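Local coordinates for uncharacterized protein SPT16D (Chaetomium thermophilum var. thermophilum, PDB 4KHB) that forms the Spt16 dimerization domain of FACT, a histone chaperone that probably reorganizes nucleosomes during transcription, DNA replication and DNA repair, at residues F85-A88 / S89-F92; I113-L116 / K117-V121; Y106-I109 / A110-S114. All blocks are in the same frame, centred on the assembly; numbering follows the deposited sequence.

Interaction 1 (F85-A88 / S89-F92); sequences FEDA and SAHF
The ring of Phe85 lies with one face across the leading edge of the Phe92 ring, a T-shaped (edge-to-face) aromatic pair that spans a type I beta turn, Asp87 to Ala90, at the entrance to strand 91-100 of this PH-like domain. Phe92 CZ sits over the centre of the Phe85 ring, 3.6 Å above its plane, and CE2 comes down beside it, 3.7 Å from Phe85 CZ. The ring planes are 79° apart. In Phe85, a chi1 of -53° sets CG beside the backbone N, anti to the carbonyl carbon, and this presents the ring face to Phe92. Without the Phe85 ring, as with an alanine here, the Phe92 edge would probably lose the face it presses on, and Trp110 of the POB3N chain its edge-to-face partner. That subunit continues the sheet as well: the turn leads into a strand whose His91 and Phe92 pair with one of its strands in antiparallel fashion, and Ser89 in the turn packs on Lys112 of the POB3N chain. Within the turn, Asp87 holds its carboxylate above the Ala90 methyl, CG being 3.7 Å from Ala90 CB. Asp87 O also accepts a bond from the side-chain amide of Gln83. The turn is closed by Ala90 N, which donates to Asp87 O over 3.1 Å from well above the carbonyl plane.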
ATOM      1  N   PHE A  85       1.653 -24.415   0.008  1.00 42.81           N
ATOM      2  CA  PHE A  85       1.482 -23.228  -0.827  1.00 33.14           C
ATOM      3  C   PHE A  85       1.930 -23.493  -2.260  1.00 30.11           C
ATOM      4  O   PHE A  85       1.718 -22.664  -3.151  1.00 31.17           O
ATOM      5  CB  PHE A  85       2.275 -22.053  -0.250  1.00 35.64           C
ATOM      6  CG  PHE A  85       1.972 -21.766   1.195  1.00 35.79           C
ATOM      7  CD1 PHE A  85       2.724 -22.356   2.198  1.00 37.58           C
ATOM      8  CD2 PHE A  85       0.941 -20.907   1.552  1.00 25.79           C
ATOM      9  CE1 PHE A  85       2.457 -22.102   3.529  1.00 32.80           C
ATOM     10  CE2 PHE A  85       0.669 -20.647   2.886  1.00 30.66           C
ATOM     11  CZ  PHE A  85       1.429 -21.246   3.875  1.00 29.63           C
ATOM     12  N   GLU A  86       2.548 -24.656  -2.466  1.00 29.66           N
ATOM     13  CA  GLU A  86       3.139 -25.028  -3.749  1.00 27.81           C
ATOM     14  C   GLU A  86       4.124 -23.964  -4.227  1.00 25.21           C
ATOM     15  O   GLU A  86       4.275 -23.736  -5.428  1.00 20.60           O
ATOM     16  CB  GLU A  86       2.053 -25.258  -4.807  1.00 26.37           C
ATOM     17  CG  GLU A  86       1.562 -26.691  -4.911  1.00 26.77           C
ATOM     18  CD  GLU A  86       0.295 -26.807  -5.737  1.00 34.68           C
ATOM     19  OE1 GLU A  86      -0.803 -26.868  -5.144  1.00 37.72           O
ATOM     20  OE2 GLU A  86       0.399 -26.829  -6.982  1.00 28.86           O
ATOM     21  N   ASP A  87       4.803 -23.329  -3.276  1.00 26.74           N
ATOM     22  CA  ASP A  87       5.783 -22.302  -3.586  1.00 21.32           C
ATOM     23  C   ASP A  87       6.873 -22.346  -2.518  1.00 20.70           C
ATOM     24  O   ASP A  87       6.831 -21.601  -1.538  1.00 29.20           O
ATOM     25  CB  ASP A  87       5.109 -20.927  -3.630  1.00 20.00           C
ATOM     26  CG  ASP A  87       5.826 -19.951  -4.543  1.00 24.44           C
ATOM     27  OD1 ASP A  87       7.003 -20.202  -4.885  1.00 27.05           O
ATOM     28  OD2 ASP A  87       5.205 -18.941  -4.934  1.00 28.62           O
ATOM     29  N   ALA A  88       7.841 -23.236  -2.714  1.00 23.56           N
ATOM     30  CA  ALA A  88       8.865 -23.514  -1.711  1.00 27.23           C
ATOM     31  C   ALA A  88       9.777 -22.324  -1.434  1.00 21.79           C
ATOM     32  O   ALA A  88      10.299 -22.176  -0.327  1.00 22.68           O
ATOM     33  CB  ALA A  88       9.688 -24.731  -2.119  1.00 14.53           C
ATOM     34  N   SER A  89       9.966 -21.481  -2.445  1.00 16.54           N
ATOM     35  CA  SER A  89      10.867 -20.341  -2.331  1.00 18.17           C
ATOM     36  C   SER A  89      10.100 -19.058  -2.058  1.00 17.96           C
ATOM     37  O   SER A  89      10.644 -17.962  -2.199  1.00 19.59           O
ATOM     38  CB  SER A  89      11.691 -20.186  -3.609  1.00 20.74           C
ATOM     39  OG  SER A  89      10.871 -19.781  -4.692  1.00 19.84           O
ATOM     40  N   ALA A  90       8.840 -19.195  -1.660  1.00 14.69           N
ATOM     41  CA  ALA A  90       7.976 -18.035  -1.466  1.00 13.94           C
ATOM     42  C   ALA A  90       8.429 -17.133  -0.325  1.00 12.31           C
ATOM     43  O   ALA A  90       8.875 -17.606   0.723  1.00 12.15           O
ATOM     44  CB  ALA A  90       6.539 -18.478  -1.244  1.00 11.19           C
ATOM     45  N   HIS A  91       8.305 -15.829  -0.536  1.00 13.38           N
ATOM     46  CA  HIS A  91       8.504 -14.863   0.532  1.00 13.48           C
ATOM     47  C   HIS A  91       7.156 -14.657   1.210  1.00  9.74           C
ATOM     48  O   HIS A  91       6.116 -14.747   0.558  1.00 10.87           O
ATOM     49  CB  HIS A  91       9.027 -13.539  -0.034  1.00  8.72           C
ATOM     50  CG  HIS A  91      10.288 -13.672  -0.832  1.00 13.04           C
ATOM     51  ND1 HIS A  91      10.889 -12.599  -1.456  1.00 16.10           N
ATOM     52  CD2 HIS A  91      11.074 -14.745  -1.096  1.00 14.41           C
ATOM     53  CE1 HIS A  91      11.981 -13.006  -2.078  1.00 10.65           C
ATOM     54  NE2 HIS A  91      12.116 -14.305  -1.874  1.00 11.31           N
ATOM     55  N   PHE A  92       7.165 -14.375   2.508  1.00  7.20           N
ATOM     56  CA  PHE A  92       5.921 -14.183   3.248  1.00  8.36           C
ATOM     57  C   PHE A  92       5.913 -12.831   3.953  1.00 13.80           C
ATOM     58  O   PHE A  92       6.965 -12.329   4.356  1.00 12.27           O
ATOM     59  CB  PHE A  92       5.739 -15.295   4.292  1.00 16.02           C
ATOM     60  CG  PHE A  92       5.272 -16.610   3.722  1.00 12.83           C
ATOM     61  CD1 PHE A  92       6.137 -17.433   3.011  1.00 11.75           C
ATOM     62  CD2 PHE A  92       3.965 -17.034   3.931  1.00  9.58           C
ATOM     63  CE1 PHE A  92       5.697 -18.648   2.499  1.00 12.23           C
ATOM     64  CE2 PHE A  92       3.521 -18.246   3.427  1.00 16.35           C
ATOM     65  CZ  PHE A  92       4.388 -19.054   2.710  1.00 12.46           C
TER

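Interaction 2 (I113-L116 / K117-V121); sequences ISNL and KREAV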
ATOM      1  N   ILE A 113     -10.951  -9.884  14.928  1.00 17.69           N
ATOM      2  CA  ILE A 113      -9.997 -10.722  14.205  1.00 18.07           C
ATOM      3  C   ILE A 113      -9.804 -12.069  14.895  1.00 16.59           C
ATOM      4  O   ILE A 113      -9.813 -13.116  14.246  1.00 23.85           O
ATOM      5  CB  ILE A 113      -8.627 -10.011  14.049  1.00 19.15           C
ATOM      6  CG1 ILE A 113      -8.753  -8.807  13.113  1.00 13.86           C
ATOM      7  CG2 ILE A 113      -7.570 -10.971  13.525  1.00 15.20           C
ATOM      8  CD1 ILE A 113      -7.531  -7.907  13.096  1.00 13.86           C
ATOM      9  N   SER A 114      -9.642 -12.035  16.216  1.00 17.43           N
ATOM     10  CA  SER A 114      -9.487 -13.255  17.000  1.00 25.48           C
ATOM     11  C   SER A 114     -10.743 -14.112  16.887  1.00 23.55           C
ATOM     12  O   SER A 114     -10.663 -15.335  16.784  1.00 24.80           O
ATOM     13  CB  SER A 114      -9.198 -12.931  18.469  1.00 18.88           C
ATOM     14  OG  SER A 114      -8.050 -12.112  18.609  1.00 28.01           O
ATOM     15  N   ASN A 115     -11.900 -13.455  16.907  1.00 24.50           N
ATOM     16  CA  ASN A 115     -13.186 -14.138  16.827  1.00 34.61           C
ATOM     17  C   ASN A 115     -13.422 -14.734  15.440  1.00 26.85           C
ATOM     18  O   ASN A 115     -14.010 -15.808  15.308  1.00 35.47           O
ATOM     19  CB  ASN A 115     -14.322 -13.182  17.227  1.00 27.12           C
ATOM     20  CG  ASN A 115     -15.681 -13.859  17.266  1.00 48.26           C
ATOM     21  OD1 ASN A 115     -15.782 -15.071  17.468  1.00 66.35           O
ATOM     22  ND2 ASN A 115     -16.735 -13.074  17.084  1.00 58.48           N
ATOM     23  N   LEU A 116     -12.966 -14.023  14.411  1.00 22.77           N
ATOM     24  CA  LEU A 116     -13.006 -14.520  13.039  1.00 27.52           C
ATOM     25  C   LEU A 116     -12.058 -15.708  12.879  1.00 26.31           C
ATOM     26  O   LEU A 116     -12.370 -16.678  12.186  1.00 29.54           O
ATOM     27  CB  LEU A 116     -12.634 -13.407  12.051  1.00 23.43           C
ATOM     28  CG  LEU A 116     -13.792 -12.604  11.445  1.00 31.25           C
ATOM     29  CD1 LEU A 116     -13.292 -11.463  10.573  1.00 30.10           C
ATOM     30  CD2 LEU A 116     -14.700 -13.515  10.645  1.00 29.30           C
ATOM     31  N   LYS A 117     -10.892 -15.634  13.436  1.00 27.82           N
ATOM     32  CA  LYS A 117      -9.910 -16.665  13.313  1.00 30.62           C
ATOM     33  C   LYS A 117     -10.345 -17.991  13.865  1.00 31.11           C
ATOM     34  O   LYS A 117      -9.965 -19.005  13.396  1.00 29.38           O
ATOM     35  CB  LYS A 117      -8.655 -16.205  14.031  1.00 22.67           C
ATOM     36  CG  LYS A 117      -7.513 -17.146  13.972  1.00 26.23           C
ATOM     37  CD  LYS A 117      -6.976 -17.166  12.556  1.00 30.95           C
ATOM     38  CE  LYS A 117      -6.734 -18.538  12.005  1.00 24.08           C
ATOM     39  NZ  LYS A 117      -6.633 -18.473  10.555  1.00 26.87           N
ATOM     40  N   ARG A 118     -11.160 -17.956  14.881  1.00 36.05           N
ATOM     41  CA  ARG A 118     -11.563 -19.154  15.566  1.00 39.49           C
ATOM     42  C   ARG A 118     -12.593 -19.988  14.805  1.00 42.91           C
ATOM     43  O   ARG A 118     -12.481 -21.198  14.740  1.00 44.75           O
ATOM     44  CB  ARG A 118     -11.862 -18.828  17.037  1.00 45.10           C
ATOM     45  CG  ARG A 118     -13.249 -19.020  17.570  1.00 47.92           C
ATOM     46  CD  ARG A 118     -13.349 -18.423  18.962  1.00 57.98           C
ATOM     47  NE  ARG A 118     -12.537 -17.222  19.135  1.00 62.80           N
ATOM     48  CZ  ARG A 118     -12.689 -16.329  20.111  1.00 68.81           C
ATOM     49  NH1 ARG A 118     -11.881 -15.283  20.169  1.00 61.96           N
ATOM     50  NH2 ARG A 118     -13.635 -16.482  21.037  1.00 66.13           N
ATOM     51  N   GLU A 119     -13.502 -19.321  14.122  1.00 41.15           N
ATOM     52  CA  GLU A 119     -14.294 -19.981  13.147  1.00 42.86           C
ATOM     53  C   GLU A 119     -13.435 -20.490  12.050  1.00 38.85           C
ATOM     54  O   GLU A 119     -13.693 -21.535  11.550  1.00 45.43           O
ATOM     55  CB  GLU A 119     -15.379 -19.062  12.561  1.00 42.08           C
ATOM     56  CG  GLU A 119     -16.192 -18.316  13.567  1.00 48.44           C
ATOM     57  CD  GLU A 119     -16.328 -19.043  14.899  1.00 61.95           C
ATOM     58  OE1 GLU A 119     -16.625 -20.247  14.889  1.00 59.55           O
ATOM     59  OE2 GLU A 119     -16.118 -18.417  15.946  1.00 62.93           O
ATOM     60  N   ALA A 120     -12.451 -19.729  11.633  1.00 36.98           N
ATOM     61  CA  ALA A 120     -11.631 -20.151  10.504  1.00 44.29           C
ATOM     62  C   ALA A 120     -10.917 -21.427  10.826  1.00 42.31           C
ATOM     63  O   ALA A 120     -10.716 -22.218   9.940  1.00 45.35           O
ATOM     64  CB  ALA A 120     -10.658 -19.099  10.048  1.00 26.98           C
ATOM     65  N   VAL A 121     -10.550 -21.627  12.088  1.00 37.07           N
ATOM     66  CA  VAL A 121      -9.894 -22.870  12.432  1.00 46.03           C
ATOM     67  C   VAL A 121     -10.823 -24.001  12.871  1.00 53.34           C
ATOM     68  O   VAL A 121     -10.375 -25.092  13.023  1.00 52.74           O
ATOM     69  CB  VAL A 121      -8.748 -22.720  13.445  1.00 45.56           C
ATOM     70  CG1 VAL A 121      -7.706 -21.769  12.946  1.00 35.55           C
ATOM     71  CG2 VAL A 121      -9.247 -22.291  14.796  1.00 42.17           C
TER
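The guanidinium group of Arg118 turns one face to Asn115 and an edge to Ser114, folding back along the C-terminal helix 103-121 of this PH-like domain. Asn115 OD1 stands 4.1 Å above the guanidinium plane, displaced toward its rim, and Asn115 CA lies over a face 3.9 Å from Arg118 NE. In the plane, Ser114 CB meets the edge, 4.0 Å from Arg118 NH1. None of these contacts is a hydrogen bond; the flat group simply rests against the preceding turn. The bend of the arginine chain at chi3 (35°) turns its end back toward the N-terminal end of the helix.

A second pair of flat groups lies on the exposed side. The carboxylate of Glu119 and the amide of Asn115 are turned almost perpendicular, 83° apart, with Glu119 OE2 3.7 Å from Asn115 OD1. Both are acceptors, and OE2 also lies near the acceptor Asn115 O, so this approach brings no hydrogen bond and would probably be electrostatically unfavourable.

The other side of the helix faces the fold. Leu116 packs on Ile29 of strand 28-30 and on the loop residues Asn34 and Ile49, while Ala120 touches Ile49 and Asn50. The ammonium group of Lys117 donates to the carbonyl oxygens of Ile49 and Ile52, tying the helix to the connection after strand 43-48 and to the start of strand 52-60. Beneath the side chains the backbone follows i to i+4 helical bonding: Ala120 N donates to Leu116 O at 3.1 Å, the Arg118 N to Ser114 O bond is weak, and Lys117 N reaches Ile113 O at 2.9 Å.

Interaction 3 (Y106-I109 / A110-S114); sequences YAEI and ANQIS
Ile109 and Ile113 lie side by side, one helical turn apart and pointing the same way, while Glu108 and Gln112 slant across one another on a neighbouring flank of the helix. In the apolar pair the meeting atoms are Ile109 CG2 and Ile113 CD1, 3.8 Å apart. Ile109 carries CG2 anti to its own nitrogen, with CG1 at chi1 -61°, and this turns the CG2 branch forward to meet the next isoleucine.

The polar pair makes no bond between its ends. Glu108 bends at chi2 (71°), which brings its carboxylate over the Gln112 side chain: OE2 is 3.7 Å from Gln112 CG, and Glu108 CG is 3.6 Å from Gln112 NE2. The carboxylate and amide planes are 43° apart, and the two side chains meet through van der Waals contact. Gln112 OE1 instead takes a weak hydrogen bond from Gln31.

Ala110 O is gripped twice. Ser114 OG donates to it at 2.8 Å and Ser114 N at 3.1 Å, from opposite faces of the carbonyl plane, which satisfies the serine hydroxyl and holds its rotation. The four i to i+4 bonds across the two segments are regular, among them Gln112 N to Glu108 O at 2.9 Å.

The buried side packs on both sheets of the domain. Ile109 touches Leu66 of strand 63-70 and Ile29 of strand 28-30, Ile113 lies on Ile29 and on Ala55 of strand 52-60, and Tyr106 rests against Leu66, Lys57 of strand 52-60 and Phe98 of strand 91-100, its hydroxyl hydrogen-bonded to Asp176 of the POB3N chain.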
ATOM      1  N   TYR A 106      -9.028  -0.096  18.548  1.00 23.31           N
ATOM      2  CA  TYR A 106      -8.055  -1.164  18.328  1.00 24.48           C
ATOM      3  C   TYR A 106      -8.373  -2.396  19.170  1.00 25.90           C
ATOM      4  O   TYR A 106      -8.063  -3.523  18.779  1.00 23.39           O
ATOM      5  CB  TYR A 106      -6.625  -0.676  18.595  1.00 23.76           C
ATOM      6  CG  TYR A 106      -5.970  -0.005  17.403  1.00 22.53           C
ATOM      7  CD1 TYR A 106      -6.691   0.258  16.246  1.00 23.65           C
ATOM      8  CD2 TYR A 106      -4.624   0.338  17.428  1.00 20.42           C
ATOM      9  CE1 TYR A 106      -6.099   0.860  15.155  1.00 24.26           C
ATOM     10  CE2 TYR A 106      -4.020   0.941  16.336  1.00 23.25           C
ATOM     11  CZ  TYR A 106      -4.765   1.198  15.204  1.00 23.23           C
ATOM     12  OH  TYR A 106      -4.183   1.798  14.111  1.00 17.40           O
ATOM     13  N   ALA A 107      -8.990  -2.178  20.327  1.00 27.98           N
ATOM     14  CA  ALA A 107      -9.403  -3.284  21.179  1.00 27.92           C
ATOM     15  C   ALA A 107     -10.519  -4.074  20.500  1.00 24.79           C
ATOM     16  O   ALA A 107     -10.545  -5.302  20.561  1.00 27.22           O
ATOM     17  CB  ALA A 107      -9.857  -2.768  22.535  1.00 22.54           C
ATOM     18  N   GLU A 108     -11.431  -3.358  19.846  1.00 20.44           N
ATOM     19  CA  GLU A 108     -12.516  -3.985  19.094  1.00 24.71           C
ATOM     20  C   GLU A 108     -11.983  -4.773  17.901  1.00 27.28           C
ATOM     21  O   GLU A 108     -12.410  -5.902  17.648  1.00 24.86           O
ATOM     22  CB  GLU A 108     -13.515  -2.924  18.617  1.00 27.80           C
ATOM     23  CG  GLU A 108     -14.630  -3.463  17.718  1.00 34.21           C
ATOM     24  CD  GLU A 108     -15.640  -4.328  18.451  1.00 44.50           C
ATOM     25  OE1 GLU A 108     -15.575  -4.410  19.695  1.00 45.93           O
ATOM     26  OE2 GLU A 108     -16.504  -4.932  17.778  1.00 47.92           O
ATOM     27  N   ILE A 109     -11.059  -4.160  17.168  1.00 24.21           N
ATOM     28  CA  ILE A 109     -10.459  -4.774  15.988  1.00 24.30           C
ATOM     29  C   ILE A 109      -9.759  -6.087  16.328  1.00 17.59           C
ATOM     30  O   ILE A 109      -9.939  -7.093  15.639  1.00 15.92           O
ATOM     31  CB  ILE A 109      -9.460  -3.814  15.300  1.00 22.96           C
ATOM     32  CG1 ILE A 109     -10.171  -2.543  14.827  1.00 21.16           C
ATOM     33  CG2 ILE A 109      -8.788  -4.497  14.124  1.00 13.81           C
ATOM     34  CD1 ILE A 109      -9.309  -1.629  13.972  1.00 26.72           C
ATOM     35  N   ALA A 110      -8.957  -6.071  17.389  1.00 18.05           N
ATOM     36  CA  ALA A 110      -8.251  -7.269  17.836  1.00 20.73           C
ATOM     37  C   ALA A 110      -9.204  -8.406  18.186  1.00 21.06           C
ATOM     38  O   ALA A 110      -8.906  -9.575  17.937  1.00 18.38           O
ATOM     39  CB  ALA A 110      -7.363  -6.942  19.027  1.00 19.23           C
ATOM     40  N   ASN A 111     -10.347  -8.058  18.768  1.00 24.80           N
ATOM     41  CA  ASN A 111     -11.341  -9.048  19.165  1.00 26.09           C
ATOM     42  C   ASN A 111     -12.081  -9.635  17.969  1.00 23.48           C
ATOM     43  O   ASN A 111     -12.320 -10.839  17.915  1.00 21.35           O
ATOM     44  CB  ASN A 111     -12.335  -8.438  20.160  1.00 31.02           C
ATOM     45  CG  ASN A 111     -11.672  -8.005  21.452  1.00 43.78           C
ATOM     46  OD1 ASN A 111     -10.712  -8.625  21.914  1.00 47.03           O
ATOM     47  ND2 ASN A 111     -12.182  -6.933  22.044  1.00 44.26           N
ATOM     48  N   GLN A 112     -12.453  -8.777  17.021  1.00 22.01           N
ATOM     49  CA  GLN A 112     -13.118  -9.221  15.798  1.00 20.62           C
ATOM     50  C   GLN A 112     -12.246 -10.186  15.001  1.00 20.19           C
ATOM     51  O   GLN A 112     -12.737 -11.179  14.460  1.00 22.43           O
ATOM     52  CB  GLN A 112     -13.486  -8.019  14.917  1.00 18.96           C
ATOM     53  CG  GLN A 112     -14.521  -7.070  15.502  1.00 27.18           C
ATOM     54  CD  GLN A 112     -15.046  -6.084  14.472  1.00 36.38           C
ATOM     55  OE1 GLN A 112     -15.964  -6.390  13.714  1.00 48.98           O
ATOM     56  NE2 GLN A 112     -14.457  -4.894  14.439  1.00 38.44           N
ATOM     57  N   ILE A 113     -10.951  -9.884  14.928  1.00 17.69           N
ATOM     58  CA  ILE A 113      -9.997 -10.722  14.205  1.00 18.07           C
ATOM     59  C   ILE A 113      -9.804 -12.069  14.895  1.00 16.59           C
ATOM     60  O   ILE A 113      -9.813 -13.116  14.246  1.00 23.85           O
ATOM     61  CB  ILE A 113      -8.627 -10.011  14.049  1.00 19.15           C
ATOM     62  CG1 ILE A 113      -8.753  -8.807  13.113  1.00 13.86           C
ATOM     63  CG2 ILE A 113      -7.570 -10.971  13.525  1.00 15.20           C
ATOM     64  CD1 ILE A 113      -7.531  -7.907  13.096  1.00 13.86           C
ATOM     65  N   SER A 114      -9.642 -12.035  16.216  1.00 17.43           N
ATOM     66  CA  SER A 114      -9.487 -13.255  17.000  1.00 25.48           C
ATOM     67  C   SER A 114     -10.743 -14.112  16.887  1.00 23.55           C
ATOM     68  O   SER A 114     -10.663 -15.335  16.784  1.00 24.80           O
ATOM     69  CB  SER A 114      -9.198 -12.931  18.469  1.00 18.88           C
ATOM     70  OG  SER A 114      -8.050 -12.112  18.609  1.00 28.01           O
TER

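How the interactions relate
Along the chain interaction 1 comes first, at the start of strand 91-100, which leads on into helix 103-121; interaction 3 and then interaction 2 follow one another on that helix. The two helical contacts share Ile113 and Ser114, with centres about 11 Å apart. Interaction 1 stands away from both: its centre is about 24 Å from that of interaction 2 and about 29 Å from that of interaction 3, on the opposite side of the chain's centre from the latter. The helix packs against both sheets of the PH-like domain, whereas the turn lies at the POB3N interface. Partner contacts at the turn and at Tyr106 thus reach widely separated parts of the domain.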